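PDB 3P3Q: MmoQ from Methylococcus capsulatus, which probably forms cyclic di-GMP from GTP as a response regulator with a diguanylate cyclase (GGDEF) domain, the present chain being the part that holds its HDOD domain. Local coordinates for residues P58-I63 with W183-V188; V109-I114 with F127-L132. The protein carries 4 engineered substitutions. All blocks are in the same frame, centred on the assembly; numbering follows the deposited sequence.

Overall arrangement
From the N terminus, the chain passes through three helices before reaching 58-63, the turn that leads into helix 62-69. It returns to this turn only after 119 further residues, when 183-188, the connection between helices 172-182 and 187-196, packs against it as interaction 1. Within that long excursion lies the much shorter loop of interaction 2, in which helices 97-116 and 123-132 fold back on each other, with only 12 residues between 109-114 and 127-132. The two contacts, about 13 Å apart between centres, meet at Thr128 of helix 123-132: its OG1 lies 2.7 Å from Ala60 O, a probable hydrogen bond, and its CG2 packs 3.3 Å from Phe185 CZ. Both belong to the all-helical HDOD domain.

Interaction 1. Residues P58-I63 with W183-V188; sequences PVASVI and WGFPQV
A chi1 of -108°, away from the staggered positions, swings the ring of Phe185 back to Ala60, although the first bond of its side chain leaves the backbone in the other direction. CE1 of the Phe185 ring then lies 4.1 Å from Ala60 CB, which approaches the ring obliquely. In the turn just before it, Gly184, with a phi of 76°, is the C' residue of a Schellman motif closing helix 172-182. Gly184 presents its carbonyl to the ring of Pro58, with O 3.1 Å from Pro58 CB and 3.4 Å from Pro58 CG, a close approach of C-H groups to oxygen rather than a hydrogen bond. Pro58 CG also touches CD of Pro186 at 3.9 Å, the two proline rings slanting across each other. The same CD lies 4.4 Å from Ala60 CB, so the methyl faces both the Phe185 ring and the Pro186 ring. No hydrogen bond joins the segments directly, but the Asn49 side chain links them, its OD1 accepting from Val59 N and its ND2 donating to Trp183 O. Pro186 and Ser61 are the N-cap residues of helices 187-196 and 62-69, while Phe185 reaches Leu45 of helix 38-49 and Leu132 of helix 123-132.

Interaction 2. Residues V109-I114 with F127-L132; sequences VALQSI and FTLGLL
Helices 109-114 and 127-132 run antiparallel, their local axes inclined at 150° and only 7.7 Å apart, with the CA atoms of Gln112 and Phe127 closest at 4.7 Å. Gln112 holds its CG anti to the backbone N (chi1 179°) and, extended beyond CG, carries its amide slantwise across the Phe127 side chain at CB and CD2, the amide and ring planes 41° apart. OE1 of Gln112 sits 3.6 Å from Phe127 CD2, while NE2 lies 3.8 Å from Phe127 CB, a van der Waals contact without a hydrogen bond across the helices. Because an alanine here has no amide, the Phe127 CB and CD2 side would probably lose its van der Waals partner and the ring be less firmly held on that flank. The pair forms a helical hairpin of the HDOD domain, with Gly130 at a point where a side chain would crowd Leu111 CB. There Leu111 CD2 rests 3.9 Å from Gly130 N and 4.3 Å from Leu129 CD2. Nearby, Val109 CG2 meets Phe127 CE2 at 4.3 Å. Earlier on helix 97-116, Leu105 and Ala108 also pack on Phe127, and Arg107 NE hydrogen-bonds to Gly130 O; beyond the hairpin, Leu111 touches Ala217 of helix 207-224.

Interaction 1. Residues P58-I63 with W183-V188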
loop_
_atom_site.group_PDB
_atom_site.type_symbol
_atom_site.label_atom_id
_atom_site.label_comp_id
_atom_site.label_asym_id
_atom_site.label_seq_id
_atom_site.Cartn_x
_atom_site.Cartn_y
_atom_site.Cartn_z
ATOM N N PRO A 58 11.529 0.968 -13.504
ATOM C CA PRO A 58 11.515 1.080 -12.049
ATOM C C PRO A 58 11.241 -0.243 -11.336
ATOM O O PRO A 58 10.554 -1.111 -11.889
ATOM C CB PRO A 58 10.351 2.037 -11.810
ATOM C CG PRO A 58 9.415 1.744 -12.919
ATOM C CD PRO A 58 10.294 1.503 -14.103
ATOM N N VAL A 59 11.773 -0.392 -10.120
ATOM C CA VAL A 59 11.405 -1.531 -9.289
ATOM C C VAL A 59 10.005 -1.291 -8.732
ATOM O O VAL A 59 9.612 -0.147 -8.522
ATOM C CB VAL A 59 12.421 -1.800 -8.146
ATOM C CG1 VAL A 59 13.702 -2.379 -8.705
ATOM C CG2 VAL A 59 12.708 -0.540 -7.360
ATOM N N ALA A 60 9.245 -2.364 -8.528
ATOM C CA ALA A 60 7.871 -2.240 -8.060
ATOM C C ALA A 60 7.580 -3.330 -7.046
ATOM O O ALA A 60 6.423 -3.695 -6.825
ATOM C CB ALA A 60 6.891 -2.327 -9.220
ATOM N N SER A 61 8.649 -3.864 -6.464
ATOM C CA SER A 61 8.541 -4.809 -5.378
ATOM C C SER A 61 9.742 -4.585 -4.484
ATOM O O SER A 61 10.786 -4.149 -4.959
ATOM C CB SER A 61 8.518 -6.263 -5.890
ATOM O OG SER A 61 9.820 -6.719 -6.217
ATOM N N VAL A 62 9.582 -4.907 -3.201
ATOM C CA VAL A 62 10.640 -4.806 -2.202
ATOM C C VAL A 62 11.812 -5.723 -2.524
ATOM O O VAL A 62 12.965 -5.281 -2.520
ATOM C CB VAL A 62 10.100 -5.104 -0.762
ATOM C CG1 VAL A 62 11.224 -5.171 0.244
ATOM C CG2 VAL A 62 9.134 -4.030 -0.338
ATOM N N ILE A 63 11.531 -6.995 -2.810
ATOM C CA ILE A 63 12.618 -7.941 -3.072
ATOM C C ILE A 63 13.476 -7.419 -4.215
ATOM O O ILE A 63 14.700 -7.480 -4.160
ATOM C CB ILE A 63 12.128 -9.402 -3.328
ATOM C CG1 ILE A 63 13.325 -10.350 -3.517
ATOM C CG2 ILE A 63 11.168 -9.476 -4.515
ATOM C CD1 ILE A 63 14.377 -10.302 -2.382
ATOM N N TRP A 183 7.447 7.962 -5.903
ATOM C CA TRP A 183 8.212 6.770 -5.567
ATOM C C TRP A 183 8.588 5.986 -6.798
ATOM O O TRP A 183 9.119 4.883 -6.687
ATOM C CB TRP A 183 7.429 5.883 -4.594
ATOM C CG TRP A 183 7.107 6.614 -3.341
ATOM C CD1 TRP A 183 7.690 7.764 -2.895
ATOM C CD2 TRP A 183 6.114 6.268 -2.376
ATOM N NE1 TRP A 183 7.145 8.136 -1.701
ATOM C CE2 TRP A 183 6.162 7.239 -1.364
ATOM C CE3 TRP A 183 5.193 5.223 -2.265
ATOM C CZ2 TRP A 183 5.320 7.207 -0.263
ATOM C CZ3 TRP A 183 4.367 5.187 -1.166
ATOM C CH2 TRP A 183 4.432 6.173 -0.180
ATOM N N GLY A 184 8.287 6.546 -7.968
ATOM C CA GLY A 184 8.694 5.961 -9.236
ATOM C C GLY A 184 7.887 4.759 -9.694
ATOM O O GLY A 184 8.333 3.995 -10.549
ATOM N N PHE A 185 6.696 4.573 -9.137
ATOM C CA PHE A 185 5.805 3.539 -9.659
ATOM C C PHE A 185 5.488 3.743 -11.143
ATOM O O PHE A 185 5.277 4.879 -11.591
ATOM C CB PHE A 185 4.510 3.455 -8.853
ATOM C CG PHE A 185 4.424 2.228 -8.006
ATOM C CD1 PHE A 185 3.860 1.064 -8.508
ATOM C CD2 PHE A 185 4.944 2.220 -6.718
ATOM C CE1 PHE A 185 3.796 -0.081 -7.743
ATOM C CE2 PHE A 185 4.884 1.071 -5.940
ATOM C CZ PHE A 185 4.306 -0.080 -6.455
ATOM N N PRO A 186 5.462 2.630 -11.905
ATOM C CA PRO A 186 5.142 2.574 -13.336
ATOM C C PRO A 186 3.812 3.239 -13.662
ATOM O O PRO A 186 2.832 3.054 -12.938
ATOM C CB PRO A 186 5.084 1.064 -13.627
ATOM C CG PRO A 186 5.095 0.379 -12.272
ATOM C CD PRO A 186 5.826 1.306 -11.373
ATOM N N GLN A 187 3.786 4.010 -14.742
ATOM C CA GLN A 187 2.633 4.835 -15.082
ATOM C C GLN A 187 1.345 4.038 -15.211
ATOM O O GLN A 187 0.266 4.516 -14.868
ATOM C CB GLN A 187 2.880 5.574 -16.393
ATOM C CG GLN A 187 1.874 6.681 -16.634
ATOM C CD GLN A 187 1.701 7.547 -15.401
ATOM O OE1 GLN A 187 0.681 7.470 -14.715
ATOM N NE2 GLN A 187 2.709 8.358 -15.099
ATOM N N VAL A 188 1.465 2.824 -15.724
ATOM C CA VAL A 188 0.315 1.958 -15.889
ATOM C C VAL A 188 -0.372 1.627 -14.563
ATOM O O VAL A 188 -1.593 1.500 -14.503
ATOM C CB VAL A 188 0.722 0.663 -16.583
ATOM C CG1 VAL A 188 -0.438 -0.314 -16.578
ATOM C CG2 VAL A 188 1.204 0.969 -18.006
#

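Interaction 2. Residues V109-I114 with F127-L132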
loop_
_atom_site.group_PDB
_atom_site.type_symbol
_atom_site.label_atom_id
_atom_site.label_comp_id
_atom_site.label_asym_id
_atom_site.label_seq_id
_atom_site.Cartn_x
_atom_site.Cartn_y
_atom_site.Cartn_z
ATOM N N VAL A 109 -2.412 -8.987 -0.790
ATOM C CA VAL A 109 -2.462 -10.433 -0.956
ATOM C C VAL A 109 -3.508 -10.822 -2.004
ATOM O O VAL A 109 -3.217 -11.575 -2.936
ATOM C CB VAL A 109 -2.821 -11.114 0.366
ATOM C CG1 VAL A 109 -3.120 -12.602 0.141
ATOM C CG2 VAL A 109 -1.709 -10.892 1.401
ATOM N N ALA A 110 -4.729 -10.311 -1.849
ATOM C CA ALA A 110 -5.783 -10.558 -2.834
ATOM C C ALA A 110 -5.327 -10.238 -4.266
ATOM O O ALA A 110 -5.399 -11.089 -5.158
ATOM C CB ALA A 110 -7.045 -9.766 -2.483
ATOM N N LEU A 111 -4.841 -9.016 -4.476
ATOM C CA LEU A 111 -4.489 -8.553 -5.816
ATOM C C LEU A 111 -3.348 -9.371 -6.417
ATOM O O LEU A 111 -3.260 -9.547 -7.640
ATOM C CB LEU A 111 -4.129 -7.070 -5.790
ATOM C CG LEU A 111 -3.993 -6.437 -7.172
ATOM C CD1 LEU A 111 -5.293 -6.603 -7.961
ATOM C CD2 LEU A 111 -3.599 -4.969 -7.058
ATOM N N GLN A 112 -2.470 -9.863 -5.549
ATOM C CA GLN A 112 -1.386 -10.718 -5.990
ATOM C C GLN A 112 -1.961 -12.022 -6.536
ATOM O O GLN A 112 -1.580 -12.476 -7.618
ATOM C CB GLN A 112 -0.423 -11.004 -4.842
ATOM C CG GLN A 112 0.729 -11.911 -5.245
ATOM C CD GLN A 112 1.792 -11.999 -4.171
ATOM O OE1 GLN A 112 1.500 -12.303 -3.011
ATOM N NE2 GLN A 112 3.032 -11.712 -4.548
ATOM N N SER A 113 -2.885 -12.612 -5.779
ATOM C CA SER A 113 -3.567 -13.838 -6.188
ATOM C C SER A 113 -4.284 -13.651 -7.513
ATOM O O SER A 113 -4.203 -14.499 -8.405
ATOM C CB SER A 113 -4.591 -14.256 -5.134
ATOM O OG SER A 113 -3.967 -14.722 -3.954
ATOM N N ILE A 114 -4.988 -12.532 -7.627
ATOM C CA ILE A 114 -5.822 -12.256 -8.792
ATOM C C ILE A 114 -5.010 -12.181 -10.093
ATOM O O ILE A 114 -5.390 -12.766 -11.111
ATOM C CB ILE A 114 -6.665 -10.977 -8.576
ATOM C CG1 ILE A 114 -7.623 -11.178 -7.388
ATOM C CG2 ILE A 114 -7.421 -10.613 -9.845
ATOM C CD1 ILE A 114 -8.486 -9.975 -7.028
ATOM N N PHE A 127 1.065 -6.990 -5.961
ATOM C CA PHE A 127 1.069 -7.037 -4.505
ATOM C C PHE A 127 1.330 -5.629 -3.940
ATOM O O PHE A 127 0.577 -5.119 -3.108
ATOM C CB PHE A 127 2.134 -8.014 -3.997
ATOM C CG PHE A 127 2.270 -8.016 -2.504
ATOM C CD1 PHE A 127 3.099 -7.092 -1.870
ATOM C CD2 PHE A 127 1.548 -8.909 -1.730
ATOM C CE1 PHE A 127 3.210 -7.063 -0.481
ATOM C CE2 PHE A 127 1.652 -8.902 -0.338
ATOM C CZ PHE A 127 2.485 -7.977 0.294
ATOM N N THR A 128 2.396 -5.006 -4.430
ATOM C CA THR A 128 2.834 -3.695 -3.968
ATOM C C THR A 128 1.807 -2.595 -4.226
ATOM O O THR A 128 1.476 -1.823 -3.329
ATOM C CB THR A 128 4.168 -3.310 -4.614
ATOM O OG1 THR A 128 5.083 -4.422 -4.539
ATOM C CG2 THR A 128 4.760 -2.099 -3.900
ATOM N N LEU A 129 1.295 -2.513 -5.448
ATOM C CA LEU A 129 0.257 -1.535 -5.716
ATOM C C LEU A 129 -0.923 -1.697 -4.759
ATOM O O LEU A 129 -1.421 -0.711 -4.199
ATOM C CB LEU A 129 -0.253 -1.635 -7.145
ATOM C CG LEU A 129 -1.474 -0.724 -7.268
ATOM C CD1 LEU A 129 -1.035 0.723 -7.390
ATOM C CD2 LEU A 129 -2.359 -1.134 -8.425
ATOM N N GLY A 130 -1.374 -2.937 -4.590
ATOM C CA GLY A 130 -2.474 -3.233 -3.690
ATOM C C GLY A 130 -2.211 -2.686 -2.304
ATOM O O GLY A 130 -3.020 -1.943 -1.756
ATOM N N LEU A 131 -1.060 -3.044 -1.746
ATOM C CA LEU A 131 -0.638 -2.564 -0.430
ATOM C C LEU A 131 -0.709 -1.034 -0.303
ATOM O O LEU A 131 -1.197 -0.496 0.677
ATOM C CB LEU A 131 0.788 -3.043 -0.158
ATOM C CG LEU A 131 1.410 -2.662 1.175
ATOM C CD1 LEU A 131 0.821 -3.554 2.245
ATOM C CD2 LEU A 131 2.922 -2.812 1.134
ATOM N N LEU A 132 -0.244 -0.344 -1.325
ATOM C CA LEU A 132 -0.084 1.101 -1.272
ATOM C C LEU A 132 -1.272 1.871 -1.836
ATOM O O LEU A 132 -1.242 3.100 -1.890
ATOM C CB LEU A 132 1.161 1.494 -2.067
ATOM C CG LEU A 132 2.520 1.613 -1.355
ATOM C CD1 LEU A 132 2.516 1.179 0.123
ATOM C CD2 LEU A 132 3.583 0.888 -2.137
#